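Local coordinates for putative cell surface protein (Streptococcus pyogenes, PDB 4OFQ), which probably acts as an adhesin on the streptococcal surface, where its C-terminal part forms beta-sandwich domains and holds a calcium ion, at residues Ser37-Lys51 / Val143-Leu157. Numbering follows the deposited sequence.
Sequences STLTYVAKQDFDQYK and VQKGLDITYNLSFKL
Two antiparallel strands of a beta-sandwich sheet, 38-45 and 149-157, run side by side, with Leu39, Tyr41, Ala43 and Gln45 forming hydrogen-bonded pairs with Phe155, Leu153, Tyr151 and Ile149. On the core side the Tyr41 and Phe155 side chains cross at about a right angle, Tyr41 CE2 lying 3.7 Å from Phe155 CD2, which is at the edge of the tyrosine ring, while Ala43, small, lies beside Tyr151. Gln45, its CG anti to the backbone N (chi1 -180°), extends along Ile149 and brings OE1 to Tyr151 OH at 2.6 Å; the hydroxyl donates from above the amide plane, satisfying a buried polar group. The outer face carries mostly polar side chains: Thr40 OG1 and Ser154 OG share a hydrogen bond of 2.9 Å, and the bent chain of Lys156 brings NZ to donate to Thr38 OG1. Asp148 OD1 accepts from Phe47 N at 2.8 Å, and a water joins its OD2 to Lys44 NZ and Asp46 OD1, probably easing the closeness of the two carboxylates; Asp46 OD2 accepts from the backbone N of Gln15. Val143 CG2 sits over the Phe47 ring centre in a CH-pi contact. Gly146, at a positive phi that favours glycine, ends helix 135-143 in a Schellman motif close against Lys51. Strand 17-20 flanks 38-45, strand 80-87 pairs with 149-157, and strand 164-174 of the facing sheet packs against Leu39 and Leu157.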
loop_
_atom_site.group_PDB
_atom_site.type_symbol
_atom_site.label_atom_id
_atom_site.label_comp_id
_atom_site.label_asym_id
_atom_site.label_seq_id
_atom_site.Cartn_x
_atom_site.Cartn_y
_atom_site.Cartn_z
ATOM N N SER A 37 0.996 -0.815 3.223
ATOM C CA SER A 37 1.792 -1.516 2.199
ATOM C C SER A 37 3.235 -1.022 2.141
ATOM O O SER A 37 3.510 0.153 2.386
ATOM C CB SER A 37 1.169 -1.362 0.798
ATOM O OG SER A 37 -0.107 -1.999 0.724
ATOM N N THR A 38 4.149 -1.930 1.825
ATOM C CA THR A 38 5.525 -1.549 1.520
ATOM C C THR A 38 5.587 -1.491 0.017
ATOM O O THR A 38 5.194 -2.446 -0.639
ATOM C CB THR A 38 6.521 -2.610 2.014
ATOM O OG1 THR A 38 6.406 -2.742 3.437
ATOM C CG2 THR A 38 7.961 -2.215 1.648
ATOM N N LEU A 39 6.043 -0.364 -0.530
ATOM C CA LEU A 39 6.207 -0.240 -1.966
ATOM C C LEU A 39 7.647 -0.543 -2.358
ATOM O O LEU A 39 8.564 0.197 -1.995
ATOM C CB LEU A 39 5.839 1.177 -2.428
ATOM C CG LEU A 39 4.487 1.650 -1.894
ATOM C CD1 LEU A 39 4.153 3.022 -2.437
ATOM C CD2 LEU A 39 3.423 0.641 -2.291
ATOM N N THR A 40 7.837 -1.603 -3.137
ATOM C CA THR A 40 9.178 -1.973 -3.576
ATOM C C THR A 40 9.354 -1.717 -5.060
ATOM O O THR A 40 8.683 -2.333 -5.889
ATOM C CB THR A 40 9.493 -3.436 -3.250
ATOM O OG1 THR A 40 9.507 -3.597 -1.826
ATOM C CG2 THR A 40 10.877 -3.829 -3.807
ATOM N N TYR A 41 10.245 -0.781 -5.372
ATOM C CA TYR A 41 10.524 -0.387 -6.736
ATOM C C TYR A 41 11.847 -0.956 -7.198
ATOM O O TYR A 41 12.795 -1.107 -6.405
ATOM C CB TYR A 41 10.603 1.137 -6.834
ATOM C CG TYR A 41 9.343 1.885 -6.466
ATOM C CD1 TYR A 41 8.297 2.022 -7.381
ATOM C CD2 TYR A 41 9.217 2.503 -5.225
ATOM C CE1 TYR A 41 7.146 2.728 -7.050
ATOM C CE2 TYR A 41 8.086 3.207 -4.885
ATOM C CZ TYR A 41 7.053 3.326 -5.806
ATOM O OH TYR A 41 5.922 4.017 -5.457
ATOM N N VAL A 42 11.922 -1.255 -8.492
ATOM C CA VAL A 42 13.180 -1.628 -9.121
ATOM C C VAL A 42 13.423 -0.589 -10.212
ATOM O O VAL A 42 12.607 -0.434 -11.121
ATOM C CB VAL A 42 13.091 -3.045 -9.725
ATOM C CG1 VAL A 42 14.429 -3.466 -10.351
ATOM C CG2 VAL A 42 12.636 -4.059 -8.664
ATOM N N ALA A 43 14.517 0.157 -10.087
ATOM C CA ALA A 43 14.788 1.263 -10.984
ATOM C C ALA A 43 16.047 0.962 -11.772
ATOM O O ALA A 43 17.010 0.399 -11.222
ATOM C CB ALA A 43 14.953 2.562 -10.203
ATOM N N LYS A 44 16.037 1.329 -13.049
ATOM C CA LYS A 44 17.203 1.137 -13.904
ATOM C C LYS A 44 17.850 2.463 -14.275
ATOM O O LYS A 44 17.165 3.412 -14.664
ATOM C CB LYS A 44 16.833 0.387 -15.192
ATOM C CG LYS A 44 18.002 0.291 -16.191
ATOM C CD LYS A 44 17.655 -0.528 -17.437
ATOM C CE LYS A 44 16.824 0.278 -18.408
ATOM N NZ LYS A 44 16.560 -0.461 -19.680
ATOM N N GLN A 45 19.175 2.497 -14.168
ATOM C CA GLN A 45 20.004 3.599 -14.644
ATOM C C GLN A 45 20.657 3.081 -15.922
ATOM O O GLN A 45 21.491 2.174 -15.877
ATOM C CB GLN A 45 21.047 3.950 -13.574
ATOM C CG GLN A 45 22.026 5.099 -13.883
ATOM C CD GLN A 45 22.800 5.523 -12.627
ATOM O OE1 GLN A 45 22.921 4.748 -11.671
ATOM N NE2 GLN A 45 23.316 6.757 -12.621
ATOM N N ASP A 46 20.254 3.649 -17.060
ATOM C CA ASP A 46 20.504 3.064 -18.373
ATOM C C ASP A 46 21.792 3.591 -19.004
ATOM O O ASP A 46 21.872 4.755 -19.388
ATOM C CB ASP A 46 19.305 3.387 -19.277
ATOM C CG ASP A 46 19.436 2.833 -20.690
ATOM O OD1 ASP A 46 20.343 2.023 -20.973
ATOM O OD2 ASP A 46 18.588 3.209 -21.526
ATOM N N PHE A 47 22.787 2.725 -19.143
ATOM C CA PHE A 47 24.071 3.137 -19.705
ATOM C C PHE A 47 24.355 2.448 -21.025
ATOM O O PHE A 47 25.390 2.678 -21.640
ATOM C CB PHE A 47 25.211 2.833 -18.738
ATOM C CG PHE A 47 25.236 3.724 -17.526
ATOM C CD1 PHE A 47 24.798 5.034 -17.607
ATOM C CD2 PHE A 47 25.707 3.249 -16.311
ATOM C CE1 PHE A 47 24.823 5.865 -16.482
ATOM C CE2 PHE A 47 25.741 4.073 -15.190
ATOM C CZ PHE A 47 25.299 5.378 -15.276
ATOM N N ASP A 48 23.430 1.600 -21.454
ATOM C CA ASP A 48 23.620 0.796 -22.656
ATOM C C ASP A 48 24.158 1.577 -23.869
ATOM O O ASP A 48 25.084 1.121 -24.542
ATOM C CB ASP A 48 22.323 0.070 -23.010
ATOM C CG ASP A 48 22.486 -0.848 -24.190
ATOM O OD1 ASP A 48 23.140 -1.896 -24.036
ATOM O OD2 ASP A 48 21.967 -0.518 -25.269
ATOM N N GLN A 49 23.592 2.752 -24.132
ATOM C CA GLN A 49 23.969 3.533 -25.311
ATOM C C GLN A 49 25.428 4.000 -25.279
ATOM O O GLN A 49 26.028 4.262 -26.323
ATOM C CB GLN A 49 23.063 4.760 -25.459
ATOM C CG GLN A 49 21.736 4.487 -26.129
ATOM C CD GLN A 49 21.887 3.978 -27.553
ATOM O OE1 GLN A 49 22.322 4.707 -28.446
ATOM N NE2 GLN A 49 21.522 2.722 -27.770
ATOM N N TYR A 50 25.987 4.113 -24.079
ATOM C CA TYR A 50 27.331 4.666 -23.905
ATOM C C TYR A 50 28.450 3.657 -24.156
ATOM O O TYR A 50 29.617 4.038 -24.226
ATOM C CB TYR A 50 27.483 5.246 -22.500
ATOM C CG TYR A 50 26.477 6.319 -22.184
ATOM C CD1 TYR A 50 26.270 7.374 -23.061
ATOM C CD2 TYR A 50 25.719 6.269 -21.018
ATOM C CE1 TYR A 50 25.339 8.364 -22.782
ATOM C CE2 TYR A 50 24.779 7.253 -20.734
ATOM C CZ TYR A 50 24.605 8.302 -21.621
ATOM O OH TYR A 50 23.686 9.284 -21.344
ATOM N N LYS A 51 28.096 2.379 -24.278
ATOM C CA LYS A 51 29.091 1.315 -24.420
ATOM C C LYS A 51 30.034 1.532 -25.589
ATOM O O LYS A 51 29.601 1.802 -26.706
ATOM C CB LYS A 51 28.395 -0.042 -24.581
ATOM C CG LYS A 51 29.345 -1.223 -24.664
ATOM C CD LYS A 51 28.585 -2.540 -24.758
ATOM C CE LYS A 51 29.525 -3.735 -24.746
ATOM N NZ LYS A 51 28.780 -5.032 -24.791
ATOM N N VAL A 143 29.859 3.010 -16.964
ATOM C CA VAL A 143 29.212 3.757 -18.043
ATOM C C VAL A 143 29.748 3.392 -19.430
ATOM O O VAL A 143 28.980 3.079 -20.349
ATOM C CB VAL A 143 29.379 5.265 -17.838
ATOM C CG1 VAL A 143 28.723 6.027 -18.986
ATOM C CG2 VAL A 143 28.805 5.687 -16.476
ATOM N N GLN A 144 31.068 3.439 -19.568
ATOM C CA GLN A 144 31.731 3.160 -20.842
ATOM C C GLN A 144 31.614 1.685 -21.238
ATOM O O GLN A 144 31.781 1.329 -22.412
ATOM C CB GLN A 144 33.204 3.580 -20.767
ATOM C CG GLN A 144 33.935 3.593 -22.094
ATOM C CD GLN A 144 35.342 4.151 -21.972
ATOM O OE1 GLN A 144 36.083 3.795 -21.058
ATOM N NE2 GLN A 144 35.715 5.036 -22.892
ATOM N N LYS A 145 31.336 0.832 -20.256
ATOM C CA LYS A 145 31.112 -0.586 -20.526
ATOM C C LYS A 145 29.635 -0.909 -20.767
ATOM O O LYS A 145 29.274 -2.061 -21.015
ATOM C CB LYS A 145 31.667 -1.438 -19.384
ATOM C CG LYS A 145 33.179 -1.282 -19.195
ATOM C CD LYS A 145 33.704 -2.235 -18.128
ATOM C CE LYS A 145 35.207 -2.105 -17.972
ATOM N NZ LYS A 145 35.721 -2.980 -16.881
ATOM N N GLY A 146 28.784 0.110 -20.688
ATOM C CA GLY A 146 27.361 -0.071 -20.921
ATOM C C GLY A 146 26.694 -0.936 -19.860
ATOM O O GLY A 146 25.733 -1.649 -20.138
ATOM N N LEU A 147 27.204 -0.869 -18.637
ATOM C CA LEU A 147 26.679 -1.671 -17.543
ATOM C C LEU A 147 25.642 -0.893 -16.738
ATOM O O LEU A 147 25.996 -0.023 -15.931
ATOM C CB LEU A 147 27.825 -2.138 -16.636
ATOM C CG LEU A 147 28.900 -3.015 -17.292
ATOM C CD1 LEU A 147 30.109 -3.233 -16.383
ATOM C CD2 LEU A 147 28.284 -4.348 -17.669
ATOM N N ASP A 148 24.369 -1.212 -16.956
ATOM C CA ASP A 148 23.282 -0.551 -16.237
ATOM C C ASP A 148 23.400 -0.724 -14.723
ATOM O O ASP A 148 23.922 -1.723 -14.235
ATOM C CB ASP A 148 21.915 -1.098 -16.662
ATOM C CG ASP A 148 21.592 -0.847 -18.126
ATOM O OD1 ASP A 148 22.229 0.019 -18.776
ATOM O OD2 ASP A 148 20.671 -1.532 -18.625
ATOM N N ILE A 149 22.887 0.251 -13.989
ATOM C CA ILE A 149 22.801 0.140 -12.540
ATOM C C ILE A 149 21.347 -0.107 -12.169
ATOM O O ILE A 149 20.449 0.555 -12.695
ATOM C CB ILE A 149 23.313 1.412 -11.834
ATOM C CG1 ILE A 149 24.639 1.890 -12.451
ATOM C CG2 ILE A 149 23.465 1.152 -10.320
ATOM C CD1 ILE A 149 25.767 0.864 -12.372
ATOM N N THR A 150 21.120 -1.070 -11.274
ATOM C CA THR A 150 19.773 -1.402 -10.815
ATOM C C THR A 150 19.608 -1.056 -9.335
ATOM O O THR A 150 20.369 -1.537 -8.484
ATOM C CB THR A 150 19.456 -2.893 -11.043
ATOM O OG1 THR A 150 19.564 -3.189 -12.444
ATOM C CG2 THR A 150 18.041 -3.237 -10.548
ATOM N N TYR A 151 18.616 -0.219 -9.045
ATOM C CA TYR A 151 18.330 0.212 -7.683
ATOM C C TYR A 151 17.101 -0.546 -7.189
ATOM O O TYR A 151 16.071 -0.577 -7.858
ATOM C CB TYR A 151 18.056 1.725 -7.631
ATOM C CG TYR A 151 19.212 2.631 -8.040
ATOM C CD1 TYR A 151 19.655 2.679 -9.358
ATOM C CD2 TYR A 151 19.834 3.464 -7.111
ATOM C CE1 TYR A 151 20.712 3.516 -9.740
ATOM C CE2 TYR A 151 20.884 4.318 -7.484
ATOM C CZ TYR A 151 21.321 4.336 -8.798
ATOM O OH TYR A 151 22.371 5.169 -9.189
ATOM N N ASN A 152 17.211 -1.164 -6.019
ATOM C CA ASN A 152 16.068 -1.851 -5.430
ATOM C C ASN A 152 15.721 -1.137 -4.128
ATOM O O ASN A 152 16.489 -1.194 -3.170
ATOM C CB ASN A 152 16.431 -3.310 -5.178
ATOM C CG ASN A 152 15.226 -4.160 -4.880
ATOM O OD1 ASN A 152 14.532 -3.944 -3.891
ATOM N ND2 ASN A 152 14.991 -5.163 -5.720
ATOM N N LEU A 153 14.570 -0.461 -4.110
ATOM C CA LEU A 153 14.243 0.528 -3.085
ATOM C C LEU A 153 12.882 0.228 -2.476
ATOM O O LEU A 153 11.944 -0.043 -3.217
ATOM C CB LEU A 153 14.141 1.911 -3.743
ATOM C CG LEU A 153 15.325 2.353 -4.607
ATOM C CD1 LEU A 153 15.056 3.712 -5.288
ATOM C CD2 LEU A 153 16.582 2.411 -3.741
ATOM N N SER A 154 12.757 0.288 -1.152
ATOM C CA SER A 154 11.441 0.092 -0.522
ATOM C C SER A 154 11.019 1.316 0.284
ATOM O O SER A 154 11.796 1.805 1.109
ATOM C CB SER A 154 11.455 -1.139 0.397
ATOM O OG SER A 154 11.699 -2.317 -0.357
ATOM N N PHE A 155 9.780 1.779 0.078
ATOM C CA PHE A 155 9.222 2.903 0.837
ATOM C C PHE A 155 7.938 2.478 1.564
ATOM O O PHE A 155 7.196 1.601 1.084
ATOM C CB PHE A 155 8.809 4.053 -0.090
ATOM C CG PHE A 155 9.949 4.755 -0.792
ATOM C CD1 PHE A 155 10.662 5.775 -0.157
ATOM C CD2 PHE A 155 10.244 4.463 -2.117
ATOM C CE1 PHE A 155 11.676 6.447 -0.819
ATOM C CE2 PHE A 155 11.268 5.135 -2.790
ATOM C CZ PHE A 155 11.971 6.132 -2.142
ATOM N N LYS A 156 7.661 3.135 2.689
ATOM C CA LYS A 156 6.325 3.105 3.304
ATOM C C LYS A 156 5.561 4.403 2.985
ATOM O O LYS A 156 6.167 5.423 2.639
ATOM C CB LYS A 156 6.444 2.999 4.822
ATOM C CG LYS A 156 7.443 1.963 5.301
ATOM C CD LYS A 156 6.907 0.556 5.199
ATOM C CE LYS A 156 7.939 -0.438 5.743
ATOM N NZ LYS A 156 7.451 -1.859 5.733
ATOM N N LEU A 157 4.237 4.362 3.128
ATOM C CA LEU A 157 3.392 5.553 2.968
ATOM C C LEU A 157 3.337 6.383 4.264
ATOM O O LEU A 157 3.522 5.852 5.360
ATOM C CB LEU A 157 1.967 5.124 2.606
ATOM C CG LEU A 157 1.804 4.301 1.324
ATOM C CD1 LEU A 157 0.359 3.841 1.143
ATOM C CD2 LEU A 157 2.261 5.134 0.135
HETATM O O HOH W 1 2.895 1.942 4.056
HETATM O O HOH W 2 19.302 -0.465 -20.683
#